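Local coordinates for protein putative peptidase (PDB 4L8K) that probably cleaves peptide bonds as a family S41 peptidase with a ClpP/crotonase-like core, in the gut bacterium Parabacteroides merdae, at residues F28-W33 and E63-H68; K105-M110 and E134-Y139; R176-Y181 and L271-Q276; P212-T217 and G308-K313. All blocks are in the same frame, centred on the assembly; numbering follows the deposited sequence.

The four contacts run from an N-terminal helical region into the S41 core. Contact 1 joins the loop leading into helix 33-43 and the loop after helix 50-61, and closes before the others open. Contacts 2 and 4, centres about 21 Å apart, belong to the same mixed seven-stranded sheet: contact 2 sets helix 134-143 against its edge hairpin, contact 4 sets helix 301-311 against inner strand 213-217. Contact 3 adds strand 270-271 to a separate three-stranded sheet, its centre about 24 Å from that of contact 4; the segments of the two alternate along the chain. Contacts 1 and 2 lie on opposite sides of the chain's centre, their centres about 40 Å apart. None touches another.

Contact 1 (F28-W33 and E63-H68); sequences FKDVDW and EVKDGH. With PO4 (phosphate ion), chain E.
Lys29 lays its aliphatic chain along the carbonyl of Val64, and its NZ donates a 2.8 Å hydrogen bond to Val64 O. The bond meets the oxygen nearly head-on (C=O...N 178°), and the bend at chi2 (-56°) brings CD and CE of Lys29 each to 3.2 Å from Val64 O. This ties the loop leading into helix 33-43 to the loop between helix 50-61 and strand 70-72. Next to this tight grip Val31 presses CG2 to 3.4 Å from Glu63 O. The buried indole of Trp33 brings CZ3 to 4.1 Å from Val64 CG1, with Met19 of helix 8-22 touching both, while Glu63 CB lies at the ring edge; the Glu63 carboxylate is held by Arg39 and Tyr40. The side carrying Asp30 and Lys65 is looser: Asp30 OD1 and Lys65 NZ stay 5.5 Å apart, and a water bridges Asp30 OD1 to Glu63 O. Farther along, His68 N donates to Asp66 OD1 in an Asx turn. His68 ND1 donates to O4 of a phosphate (2.7 Å) that probably came from the crystallisation liquor. Thus a lysine and a water on backbone carbonyls join the loops, with apolar packing behind, and no salt bridge crosses.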
loop_
_atom_site.group_PDB
_atom_site.type_symbol
_atom_site.label_atom_id
_atom_site.label_comp_id
_atom_site.label_asym_id
_atom_site.label_seq_id
_atom_site.Cartn_x
_atom_site.Cartn_y
_atom_site.Cartn_z
ATOM N N PHE A 28 -7.021 -17.020 -5.804
ATOM C CA PHE A 28 -6.083 -16.301 -6.662
ATOM C C PHE A 28 -4.692 -16.923 -6.662
ATOM O O PHE A 28 -3.765 -16.307 -7.174
ATOM C CB PHE A 28 -6.002 -14.819 -6.223
ATOM C CG PHE A 28 -7.368 -14.176 -6.100
ATOM C CD1 PHE A 28 -8.084 -14.247 -4.911
ATOM C CD2 PHE A 28 -7.952 -13.535 -7.184
ATOM C CE1 PHE A 28 -9.363 -13.707 -4.811
ATOM C CE2 PHE A 28 -9.234 -12.989 -7.083
ATOM C CZ PHE A 28 -9.929 -13.076 -5.897
ATOM N N LYS A 29 -4.551 -18.152 -6.143
ATOM C CA LYS A 29 -3.262 -18.847 -6.049
ATOM C C LYS A 29 -3.236 -20.140 -6.879
ATOM O O LYS A 29 -4.222 -20.874 -6.906
ATOM C CB LYS A 29 -2.919 -19.162 -4.572
ATOM C CG LYS A 29 -2.990 -17.954 -3.617
ATOM C CD LYS A 29 -2.103 -16.779 -4.071
ATOM C CE LYS A 29 -2.205 -15.573 -3.186
ATOM N NZ LYS A 29 -1.043 -14.668 -3.375
ATOM N N ASP A 30 -2.097 -20.418 -7.534
ATOM C CA ASP A 30 -1.892 -21.596 -8.368
ATOM C C ASP A 30 -1.844 -22.899 -7.564
ATOM O O ASP A 30 -2.010 -23.959 -8.160
ATOM C CB ASP A 30 -0.620 -21.484 -9.249
ATOM C CG ASP A 30 0.626 -20.863 -8.636
ATOM O OD1 ASP A 30 1.121 -21.402 -7.615
ATOM O OD2 ASP A 30 1.179 -19.922 -9.249
ATOM N N VAL A 31 -1.594 -22.842 -6.245
ATOM C CA VAL A 31 -1.549 -24.051 -5.415
ATOM C C VAL A 31 -2.925 -24.372 -4.831
ATOM O O VAL A 31 -3.784 -23.491 -4.711
ATOM C CB VAL A 31 -0.478 -24.030 -4.278
ATOM C CG1 VAL A 31 0.940 -24.057 -4.835
ATOM C CG2 VAL A 31 -0.679 -22.865 -3.309
ATOM N N ASP A 32 -3.099 -25.651 -4.459
ATOM C CA ASP A 32 -4.235 -26.224 -3.751
ATOM C C ASP A 32 -3.738 -26.487 -2.327
ATOM O O ASP A 32 -2.734 -27.190 -2.149
ATOM C CB ASP A 32 -4.731 -27.507 -4.457
ATOM C CG ASP A 32 -5.966 -28.208 -3.878
ATOM O OD1 ASP A 32 -6.304 -27.962 -2.694
ATOM O OD2 ASP A 32 -6.556 -29.056 -4.589
ATOM N N TRP A 33 -4.419 -25.902 -1.323
ATOM C CA TRP A 33 -4.030 -25.993 0.081
ATOM C C TRP A 33 -4.130 -27.423 0.639
ATOM O O TRP A 33 -3.403 -27.745 1.579
ATOM C CB TRP A 33 -4.819 -24.994 0.942
ATOM C CG TRP A 33 -4.149 -24.659 2.247
ATOM C CD1 TRP A 33 -4.688 -24.783 3.496
ATOM C CD2 TRP A 33 -2.829 -24.114 2.430
ATOM N NE1 TRP A 33 -3.789 -24.359 4.448
ATOM C CE2 TRP A 33 -2.635 -23.946 3.822
ATOM C CE3 TRP A 33 -1.801 -23.714 1.548
ATOM C CZ2 TRP A 33 -1.434 -23.456 4.358
ATOM C CZ3 TRP A 33 -0.631 -23.186 2.075
ATOM C CH2 TRP A 33 -0.452 -23.066 3.465
ATOM N N GLU A 63 4.196 -20.966 -0.201
ATOM C CA GLU A 63 3.445 -21.638 -1.279
ATOM C C GLU A 63 2.353 -20.726 -1.863
ATOM O O GLU A 63 2.040 -20.845 -3.045
ATOM C CB GLU A 63 2.815 -22.955 -0.793
ATOM C CG GLU A 63 3.834 -24.036 -0.432
ATOM C CD GLU A 63 4.411 -24.858 -1.570
ATOM O OE1 GLU A 63 3.777 -24.936 -2.652
ATOM O OE2 GLU A 63 5.471 -25.488 -1.350
ATOM N N VAL A 64 1.791 -19.811 -1.050
ATOM C CA VAL A 64 0.765 -18.876 -1.522
ATOM C C VAL A 64 1.408 -17.601 -2.110
ATOM O O VAL A 64 0.673 -16.722 -2.522
ATOM C CB VAL A 64 -0.355 -18.533 -0.490
ATOM C CG1 VAL A 64 -1.134 -19.783 -0.091
ATOM C CG2 VAL A 64 0.180 -17.785 0.734
ATOM N N LYS A 65 2.761 -17.498 -2.159
ATOM C CA LYS A 65 3.496 -16.374 -2.775
ATOM C C LYS A 65 2.885 -15.020 -2.417
ATOM O O LYS A 65 2.496 -14.242 -3.299
ATOM C CB LYS A 65 3.531 -16.558 -4.307
ATOM C CG LYS A 65 4.254 -17.834 -4.725
ATOM C CD LYS A 65 4.113 -18.047 -6.215
ATOM C CE LYS A 65 4.707 -19.351 -6.697
ATOM N NZ LYS A 65 6.176 -19.425 -6.468
ATOM N N ASP A 66 2.796 -14.752 -1.098
ATOM C CA ASP A 66 2.148 -13.570 -0.564
ATOM C C ASP A 66 3.115 -12.733 0.302
ATOM O O ASP A 66 3.555 -13.182 1.373
ATOM C CB ASP A 66 0.916 -14.024 0.244
ATOM C CG ASP A 66 0.096 -12.913 0.841
ATOM O OD1 ASP A 66 0.434 -11.731 0.608
ATOM O OD2 ASP A 66 -0.887 -13.218 1.533
ATOM N N GLY A 67 3.357 -11.491 -0.143
ATOM C CA GLY A 67 4.238 -10.554 0.549
ATOM C C GLY A 67 3.659 -10.086 1.862
ATOM O O GLY A 67 4.371 -9.522 2.686
ATOM N N HIS A 68 2.368 -10.342 2.078
ATOM C CA HIS A 68 1.661 -9.930 3.292
ATOM C C HIS A 68 1.575 -11.046 4.322
ATOM O O HIS A 68 1.095 -10.786 5.409
ATOM C CB HIS A 68 0.264 -9.351 2.942
ATOM C CG HIS A 68 0.421 -8.053 2.205
ATOM N ND1 HIS A 68 0.704 -6.875 2.885
ATOM C CD2 HIS A 68 0.564 -7.827 0.876
ATOM C CE1 HIS A 68 0.923 -5.956 1.948
ATOM N NE2 HIS A 68 0.840 -6.475 0.727
HETATM P P PO4 E . -1.877 -5.953 5.598
HETATM O O1 PO4 E . -3.104 -6.846 5.589
HETATM O O2 PO4 E . -2.036 -4.867 4.487
HETATM O O3 PO4 E . -1.748 -5.286 6.993
HETATM O O4 PO4 E . -0.628 -6.808 5.283
HETATM O O HOH W 1 0.576 -19.881 -5.325
#

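Contact 2 (K105-M110 and E134-Y139); sequences KIAGGM and ENNLDY
The side-chain amide of Asn136 rests against the Ala107-Gly108 peptide, the two planes roughly parallel, with Asn136 CG 3.7 Å from Ala107 C. This is van der Waals packing between flat polar groups; no hydrogen bond crosses the contact. Asn136 OD1 accepts instead from Gly133 N, just ahead of helix 134-143, which helps fix the amide's rotation. Steric fit sets the turn beside it. Asn136 OD1 lies 3.6 Å from Gly108 CA, where a beta carbon would run into that oxygen, and the positive phi of Gly108 (66°) suits a residue without one. Apolar contacts come next. Ala107 CB sits 3.9 Å from Asn136 CB. Met110, a selenomethionine in the crystal, sends SE to 4.0 Å from Leu137 CD2, its chain crossing the leucine's at about a right angle. Its bend at chi3 (-53°) swings CE over the helix backbone, a van der Waals contact of methyl with carbonyl, 3.7 Å from Asn136 O. Backbone bonds hold the hairpin: Ala107 N to Met110 O (3.0 Å) and Met110 N to Ala107 O (3.1 Å) close a type II' turn between strands 105-107 and 110-115, at the edge of the mixed sheet. With the amide's oxygen engaged by the backbone just before its own helix, helix and hairpin are joined by shape and dispersion; the small methyl of Ala107 and the missing side chain of Gly108 allow the close approach.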
loop_
_atom_site.group_PDB
_atom_site.type_symbol
_atom_site.label_atom_id
_atom_site.label_comp_id
_atom_site.label_asym_id
_atom_site.label_seq_id
_atom_site.Cartn_x
_atom_site.Cartn_y
_atom_site.Cartn_z
ATOM N N LYS A 105 9.703 22.420 3.747
ATOM C CA LYS A 105 8.922 22.684 4.948
ATOM C C LYS A 105 8.475 21.382 5.578
ATOM O O LYS A 105 8.301 20.393 4.866
ATOM C CB LYS A 105 7.699 23.558 4.606
ATOM C CG LYS A 105 7.933 24.720 3.630
ATOM C CD LYS A 105 8.653 25.851 4.280
ATOM C CE LYS A 105 8.577 27.072 3.407
ATOM N NZ LYS A 105 9.431 28.164 3.936
ATOM N N ILE A 106 8.279 21.378 6.921
ATOM C CA ILE A 106 7.841 20.196 7.683
ATOM C C ILE A 106 6.504 20.504 8.374
ATOM O O ILE A 106 6.444 21.391 9.207
ATOM C CB ILE A 106 8.921 19.714 8.701
ATOM C CG1 ILE A 106 10.182 19.236 7.966
ATOM C CG2 ILE A 106 8.343 18.609 9.625
ATOM C CD1 ILE A 106 11.446 19.082 8.864
ATOM N N ALA A 107 5.444 19.770 8.013
ATOM C CA ALA A 107 4.106 19.923 8.612
ATOM C C ALA A 107 3.613 18.522 9.005
ATOM O O ALA A 107 3.098 17.768 8.158
ATOM C CB ALA A 107 3.152 20.590 7.626
ATOM N N GLY A 108 3.858 18.163 10.267
ATOM C CA GLY A 108 3.557 16.835 10.782
ATOM C C GLY A 108 4.450 15.832 10.079
ATOM O O GLY A 108 5.652 16.060 9.957
ATOM N N GLY A 109 3.851 14.774 9.535
ATOM C CA GLY A 109 4.563 13.740 8.797
ATOM C C GLY A 109 4.848 14.095 7.346
ATOM O O GLY A 109 5.382 13.272 6.610
HETATM N N MSE A 110 4.513 15.318 6.909
HETATM C CA MSE A 110 4.757 15.776 5.530
HETATM C C MSE A 110 5.997 16.655 5.389
HETATM O O MSE A 110 6.260 17.535 6.224
HETATM C CB MSE A 110 3.572 16.592 4.974
HETATM C CG MSE A 110 2.303 15.793 4.783
HETATM SE SE MSE A 110 0.824 16.941 4.143
HETATM C CE MSE A 110 0.840 18.387 5.516
ATOM N N GLU A 134 -5.158 18.853 10.897
ATOM C CA GLU A 134 -6.003 19.660 10.011
ATOM C C GLU A 134 -5.313 20.976 9.634
ATOM O O GLU A 134 -5.429 21.412 8.490
ATOM C CB GLU A 134 -7.388 19.955 10.641
ATOM C CG GLU A 134 -8.198 18.731 11.049
ATOM C CD GLU A 134 -8.760 17.824 9.963
ATOM O OE1 GLU A 134 -8.486 18.038 8.754
ATOM O OE2 GLU A 134 -9.474 16.868 10.339
ATOM N N ASN A 135 -4.589 21.598 10.595
ATOM C CA ASN A 135 -3.847 22.846 10.373
ATOM C C ASN A 135 -2.653 22.583 9.463
ATOM O O ASN A 135 -2.450 23.343 8.526
ATOM C CB ASN A 135 -3.422 23.502 11.695
ATOM C CG ASN A 135 -4.572 24.045 12.516
ATOM O OD1 ASN A 135 -5.625 24.398 12.026
ATOM N ND2 ASN A 135 -4.386 24.158 13.794
ATOM N N ASN A 136 -1.928 21.470 9.674
ATOM C CA ASN A 136 -0.815 21.042 8.811
ATOM C C ASN A 136 -1.239 21.048 7.341
ATOM O O ASN A 136 -0.555 21.638 6.487
ATOM C CB ASN A 136 -0.345 19.619 9.179
ATOM C CG ASN A 136 0.348 19.454 10.480
ATOM O OD1 ASN A 136 0.298 18.367 11.056
ATOM N ND2 ASN A 136 1.071 20.489 10.948
ATOM N N LEU A 137 -2.399 20.402 7.057
ATOM C CA LEU A 137 -2.955 20.316 5.710
ATOM C C LEU A 137 -3.351 21.695 5.181
ATOM O O LEU A 137 -2.977 22.019 4.057
ATOM C CB LEU A 137 -4.148 19.337 5.651
ATOM C CG LEU A 137 -3.779 17.857 5.740
ATOM C CD1 LEU A 137 -4.967 17.017 6.223
ATOM C CD2 LEU A 137 -3.172 17.323 4.417
ATOM N N ASP A 138 -4.057 22.514 5.989
ATOM C CA ASP A 138 -4.464 23.864 5.581
ATOM C C ASP A 138 -3.264 24.749 5.232
ATOM O O ASP A 138 -3.323 25.476 4.237
ATOM C CB ASP A 138 -5.306 24.544 6.673
ATOM C CG ASP A 138 -6.747 24.065 6.753
ATOM O OD1 ASP A 138 -7.149 23.242 5.898
ATOM O OD2 ASP A 138 -7.466 24.505 7.677
ATOM N N TYR A 139 -2.176 24.662 6.019
ATOM C CA TYR A 139 -0.949 25.439 5.804
ATOM C C TYR A 139 -0.190 25.000 4.545
ATOM O O TYR A 139 0.319 25.854 3.811
ATOM C CB TYR A 139 -0.038 25.379 7.031
ATOM C CG TYR A 139 -0.424 26.430 8.048
ATOM C CD1 TYR A 139 -0.219 27.788 7.790
ATOM C CD2 TYR A 139 -1.031 26.081 9.249
ATOM C CE1 TYR A 139 -0.623 28.768 8.696
ATOM C CE2 TYR A 139 -1.417 27.056 10.176
ATOM C CZ TYR A 139 -1.207 28.395 9.893
ATOM O OH TYR A 139 -1.549 29.362 10.793
#

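Contact 3 (R176-Y181 and L271-Q276); sequences RILTGY and LDVNKQ
Asp272, whose carbonyl oxygen lies at the edge of the Tyr181 ring, has its carboxylate OD1 gripped by two backbone N-H groups: Asn274 N at 2.9 Å and Gln276 N at 2.8 Å. They arrive from opposite faces of the carboxylate plane, and the first makes an Asx turn, so the type I turn from Asp272 to Lys275 is clamped from within. That turn puts Lys275 over Tyr181. Its chain runs extended beyond CG (chi2 175°, chi3 -178°), which carries CE to 4.0 Å from the ring centroid, 24° off the normal, in a CH-pi contact, while Asp272 O lies 3.4 Å from Tyr181 CD1 in the ring plane. A water links Tyr181 OH to Val273 O. With an alanine at Tyr181, the ring face under Lys275 and the phenol that holds the water are gone, and the lysine chain is likely to swing more freely and the turn to sit less firmly. At the base of the tyrosine the backbones pair: Tyr181 N to Leu271 O (2.9 Å) and Leu271 N to Tyr181 O (2.8 Å) form an antiparallel hydrogen-bonded pair. Gly180 CA passes 3.3 Å from Leu271 O in a CA-H...O contact, so close that a beta carbon would clash there. Val273 CG1 tucks in alongside Leu178, 3.5 Å from Leu178 O. Strand 177-182 thus runs between 270-271 and 197-201, where Thr179 and Gly180 bond to Val199, while helix 224-232 touches Thr179 through Val231 and Asp272 through Asn230.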
loop_
_atom_site.group_PDB
_atom_site.type_symbol
_atom_site.label_atom_id
_atom_site.label_comp_id
_atom_site.label_asym_id
_atom_site.label_seq_id
_atom_site.Cartn_x
_atom_site.Cartn_y
_atom_site.Cartn_z
ATOM N N ARG A 176 -19.667 13.472 -1.131
ATOM C CA ARG A 176 -19.634 12.144 -0.520
ATOM C C ARG A 176 -19.580 11.102 -1.648
ATOM O O ARG A 176 -20.257 11.265 -2.661
ATOM C CB ARG A 176 -20.865 11.947 0.403
ATOM C CG ARG A 176 -20.933 10.577 1.116
ATOM C CD ARG A 176 -21.993 10.616 2.194
ATOM N NE ARG A 176 -22.346 9.299 2.736
ATOM C CZ ARG A 176 -21.732 8.710 3.761
ATOM N NH1 ARG A 176 -20.679 9.286 4.339
ATOM N NH2 ARG A 176 -22.137 7.524 4.189
ATOM N N ILE A 177 -18.713 10.096 -1.513
ATOM C CA ILE A 177 -18.536 9.061 -2.539
ATOM C C ILE A 177 -18.379 7.690 -1.927
ATOM O O ILE A 177 -17.919 7.558 -0.792
ATOM C CB ILE A 177 -17.285 9.339 -3.451
ATOM C CG1 ILE A 177 -15.959 9.450 -2.632
ATOM C CG2 ILE A 177 -17.508 10.506 -4.411
ATOM C CD1 ILE A 177 -14.641 8.942 -3.373
ATOM N N LEU A 178 -18.701 6.668 -2.728
ATOM C CA LEU A 178 -18.439 5.279 -2.436
ATOM C C LEU A 178 -16.948 5.086 -2.709
ATOM O O LEU A 178 -16.505 5.458 -3.788
ATOM C CB LEU A 178 -19.333 4.396 -3.344
ATOM C CG LEU A 178 -19.050 2.881 -3.313
ATOM C CD1 LEU A 178 -19.466 2.272 -1.990
ATOM C CD2 LEU A 178 -19.723 2.177 -4.483
ATOM N N THR A 179 -16.164 4.569 -1.739
ATOM C CA THR A 179 -14.708 4.397 -1.916
ATOM C C THR A 179 -14.351 2.965 -2.312
ATOM O O THR A 179 -13.279 2.706 -2.860
ATOM C CB THR A 179 -13.941 4.811 -0.645
ATOM O OG1 THR A 179 -14.192 3.878 0.409
ATOM C CG2 THR A 179 -14.248 6.231 -0.207
ATOM N N GLY A 180 -15.267 2.053 -2.035
ATOM C CA GLY A 180 -15.105 0.641 -2.316
ATOM C C GLY A 180 -15.895 -0.174 -1.331
ATOM O O GLY A 180 -16.882 0.315 -0.758
ATOM N N TYR A 181 -15.472 -1.432 -1.155
ATOM C CA TYR A 181 -16.155 -2.404 -0.310
ATOM C C TYR A 181 -15.191 -3.209 0.532
ATOM O O TYR A 181 -14.018 -3.373 0.167
ATOM C CB TYR A 181 -16.965 -3.407 -1.185
ATOM C CG TYR A 181 -17.994 -2.779 -2.100
ATOM C CD1 TYR A 181 -17.649 -2.340 -3.373
ATOM C CD2 TYR A 181 -19.342 -2.712 -1.731
ATOM C CE1 TYR A 181 -18.592 -1.756 -4.221
ATOM C CE2 TYR A 181 -20.300 -2.154 -2.583
ATOM C CZ TYR A 181 -19.916 -1.670 -3.825
ATOM O OH TYR A 181 -20.846 -1.136 -4.677
ATOM N N LEU A 271 -12.245 -4.370 -1.738
ATOM C CA LEU A 271 -12.622 -4.299 -3.135
ATOM C C LEU A 271 -12.767 -2.865 -3.587
ATOM O O LEU A 271 -13.174 -2.003 -2.807
ATOM C CB LEU A 271 -13.944 -5.066 -3.403
ATOM C CG LEU A 271 -14.131 -6.436 -2.735
ATOM C CD1 LEU A 271 -15.523 -6.943 -2.933
ATOM C CD2 LEU A 271 -13.122 -7.443 -3.246
ATOM N N ASP A 272 -12.489 -2.612 -4.876
ATOM C CA ASP A 272 -12.686 -1.288 -5.435
ATOM C C ASP A 272 -14.203 -1.081 -5.762
ATOM O O ASP A 272 -15.019 -1.955 -5.462
ATOM C CB ASP A 272 -11.767 -1.063 -6.663
ATOM C CG ASP A 272 -11.951 -1.998 -7.850
ATOM O OD1 ASP A 272 -13.067 -2.568 -8.004
ATOM O OD2 ASP A 272 -11.008 -2.112 -8.656
ATOM N N VAL A 273 -14.577 0.063 -6.375
ATOM C CA VAL A 273 -15.971 0.373 -6.709
ATOM C C VAL A 273 -16.548 -0.612 -7.777
ATOM O O VAL A 273 -17.762 -0.699 -7.930
ATOM C CB VAL A 273 -16.185 1.851 -7.130
ATOM C CG1 VAL A 273 -15.924 2.789 -5.955
ATOM C CG2 VAL A 273 -15.326 2.229 -8.353
ATOM N N ASN A 274 -15.686 -1.359 -8.477
ATOM C CA ASN A 274 -16.120 -2.353 -9.476
ATOM C C ASN A 274 -16.096 -3.763 -8.859
ATOM O O ASN A 274 -16.220 -4.753 -9.586
ATOM C CB ASN A 274 -15.244 -2.297 -10.744
ATOM C CG ASN A 274 -15.133 -0.914 -11.322
ATOM O OD1 ASN A 274 -16.124 -0.208 -11.536
ATOM N ND2 ASN A 274 -13.912 -0.479 -11.533
ATOM N N LYS A 275 -15.946 -3.830 -7.503
ATOM C CA LYS A 275 -15.918 -5.039 -6.689
ATOM C C LYS A 275 -14.709 -5.947 -7.058
ATOM O O LYS A 275 -14.751 -7.167 -6.872
ATOM C CB LYS A 275 -17.259 -5.788 -6.772
ATOM C CG LYS A 275 -18.361 -5.051 -6.021
ATOM C CD LYS A 275 -19.713 -5.700 -6.177
ATOM C CE LYS A 275 -20.761 -4.900 -5.444
ATOM N NZ LYS A 275 -22.124 -5.445 -5.655
ATOM N N GLN A 276 -13.613 -5.324 -7.526
ATOM C CA GLN A 276 -12.367 -6.030 -7.855
ATOM C C GLN A 276 -11.378 -5.910 -6.696
ATOM O O GLN A 276 -11.287 -4.858 -6.057
ATOM C CB GLN A 276 -11.746 -5.518 -9.172
ATOM C CG GLN A 276 -12.708 -5.540 -10.383
ATOM C CD GLN A 276 -13.353 -6.895 -10.710
ATOM O OE1 GLN A 276 -12.778 -7.984 -10.582
ATOM N NE2 GLN A 276 -14.625 -6.850 -11.004
HETATM O O HOH W 2 -12.385 1.840 -5.267
HETATM O O HOH W 3 -20.018 -0.199 -6.966
#

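Contact 4 (P212-T217 and G308-K313); sequences PVIVLT and GLLLAK
Leu310 and Ile214 lie side by side, their chains pointing opposite ways, and the leucine carries most of the contact between helix 301-311 and strand 213-217. From its CB, chi1 of -71° sets CG anti to the carbonyl carbon, and CG meets the strand first, 3.6 Å from Ile214 CG1. There the chain forks. CD1 stays beside the same atom, 3.9 Å from Ile214 CG1. CD2 reaches across to the residue just before the strand, 3.7 Å from Pro212 CB, and also touches Ile214 CD1 at 3.9 Å. The backbone behind these branches is tied down as well: Leu310 O accepts from Lys148 NZ. Strand 213-217 lies inside the mixed sheet, between parallel strands 149-153 and 238-242, and helix 301-311 packs on one face of it in an alpha/beta layering consistent with the ClpP/crotonase clan. Cut back to alanine, Leu310 would probably leave a gap beside Ile214 CG1 and Pro212 CB, the isoleucine's CG1 branch losing its support on that side. That branch is itself folded toward the helix, its chi2 of -63° bringing CD1 to 3.8 Å from Leu309 CD2, the two chains crossing at about a right angle. Ile214 therefore has neighbours from both consecutive leucines of the helix's last turn, and Ala306 adds to them one turn earlier. On the sheet side it touches Thr239 and Met241 of strand 238-242, while Leu310 rests on Ile151 of strand 149-153.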
loop_
_atom_site.group_PDB
_atom_site.type_symbol
_atom_site.label_atom_id
_atom_site.label_comp_id
_atom_site.label_asym_id
_atom_site.label_seq_id
_atom_site.Cartn_x
_atom_site.Cartn_y
_atom_site.Cartn_z
ATOM N N PRO A 212 -5.505 19.866 -10.488
ATOM C CA PRO A 212 -4.856 18.575 -10.800
ATOM C C PRO A 212 -3.882 18.078 -9.714
ATOM O O PRO A 212 -3.214 18.871 -9.033
ATOM C CB PRO A 212 -4.127 18.865 -12.108
ATOM C CG PRO A 212 -4.936 19.962 -12.755
ATOM C CD PRO A 212 -5.347 20.830 -11.606
ATOM N N VAL A 213 -3.865 16.746 -9.510
ATOM C CA VAL A 213 -3.008 16.060 -8.534
ATOM C C VAL A 213 -2.360 14.867 -9.191
ATOM O O VAL A 213 -3.061 14.053 -9.818
ATOM C CB VAL A 213 -3.791 15.586 -7.247
ATOM C CG1 VAL A 213 -2.897 14.831 -6.257
ATOM C CG2 VAL A 213 -4.475 16.735 -6.543
ATOM N N ILE A 214 -1.045 14.700 -8.973
ATOM C CA ILE A 214 -0.353 13.486 -9.381
ATOM C C ILE A 214 0.036 12.741 -8.107
ATOM O O ILE A 214 0.778 13.284 -7.300
ATOM C CB ILE A 214 0.864 13.647 -10.344
ATOM C CG1 ILE A 214 0.598 14.666 -11.515
ATOM C CG2 ILE A 214 1.335 12.276 -10.838
ATOM C CD1 ILE A 214 -0.505 14.328 -12.504
ATOM N N VAL A 215 -0.485 11.527 -7.913
ATOM C CA VAL A 215 -0.143 10.666 -6.772
ATOM C C VAL A 215 0.976 9.733 -7.254
ATOM O O VAL A 215 0.824 9.079 -8.286
ATOM C CB VAL A 215 -1.365 9.905 -6.152
ATOM C CG1 VAL A 215 -0.920 8.891 -5.082
ATOM C CG2 VAL A 215 -2.387 10.881 -5.564
ATOM N N LEU A 216 2.121 9.731 -6.558
ATOM C CA LEU A 216 3.258 8.892 -6.948
ATOM C C LEU A 216 3.287 7.627 -6.125
ATOM O O LEU A 216 3.194 7.688 -4.900
ATOM C CB LEU A 216 4.612 9.637 -6.823
ATOM C CG LEU A 216 4.776 11.012 -7.506
ATOM C CD1 LEU A 216 6.245 11.412 -7.521
ATOM C CD2 LEU A 216 4.252 11.019 -8.972
ATOM N N THR A 217 3.360 6.466 -6.795
ATOM C CA THR A 217 3.360 5.168 -6.125
ATOM C C THR A 217 4.499 4.259 -6.614
ATOM O O THR A 217 5.012 4.428 -7.722
ATOM C CB THR A 217 1.995 4.429 -6.329
ATOM O OG1 THR A 217 1.796 4.144 -7.703
ATOM C CG2 THR A 217 0.811 5.205 -5.809
ATOM N N GLY A 308 6.132 17.463 -15.817
ATOM C CA GLY A 308 5.803 17.630 -17.234
ATOM C C GLY A 308 4.304 17.600 -17.514
ATOM O O GLY A 308 3.750 18.482 -18.179
ATOM N N LEU A 309 3.632 16.604 -16.955
ATOM C CA LEU A 309 2.186 16.432 -17.102
ATOM C C LEU A 309 1.389 17.610 -16.524
ATOM O O LEU A 309 0.508 18.112 -17.199
ATOM C CB LEU A 309 1.739 15.119 -16.468
ATOM C CG LEU A 309 0.306 14.692 -16.733
ATOM C CD1 LEU A 309 -0.013 14.653 -18.259
ATOM C CD2 LEU A 309 0.059 13.337 -16.109
ATOM N N LEU A 310 1.714 18.054 -15.303
ATOM C CA LEU A 310 1.042 19.176 -14.648
ATOM C C LEU A 310 1.284 20.525 -15.350
ATOM O O LEU A 310 0.434 21.412 -15.270
ATOM C CB LEU A 310 1.480 19.292 -13.185
ATOM C CG LEU A 310 0.998 18.211 -12.212
ATOM C CD1 LEU A 310 1.669 18.370 -10.866
ATOM C CD2 LEU A 310 -0.521 18.236 -12.047
ATOM N N LEU A 311 2.449 20.692 -15.998
ATOM C CA LEU A 311 2.810 21.918 -16.718
ATOM C C LEU A 311 2.257 21.916 -18.138
ATOM O O LEU A 311 2.222 22.977 -18.769
ATOM C CB LEU A 311 4.330 22.139 -16.757
ATOM C CG LEU A 311 4.996 22.520 -15.430
ATOM C CD1 LEU A 311 6.482 22.737 -15.640
ATOM C CD2 LEU A 311 4.319 23.746 -14.750
ATOM N N ALA A 312 1.843 20.734 -18.651
ATOM C CA ALA A 312 1.292 20.605 -19.996
ATOM C C ALA A 312 0.052 21.482 -20.084
ATOM O O ALA A 312 -0.912 21.297 -19.335
ATOM C CB ALA A 312 1.000 19.149 -20.320
ATOM N N LYS A 313 0.193 22.580 -20.852
ATOM C CA LYS A 313 -0.821 23.630 -20.967
ATOM C C LYS A 313 -2.025 23.229 -21.829
ATOM O O LYS A 313 -1.866 22.689 -22.931
ATOM C CB LYS A 313 -0.216 24.964 -21.466
ATOM C CG LYS A 313 0.583 24.903 -22.773
ATOM C CD LYS A 313 1.503 26.117 -22.928
ATOM C CE LYS A 313 2.826 25.969 -22.203
ATOM N NZ LYS A 313 3.644 27.204 -22.291
#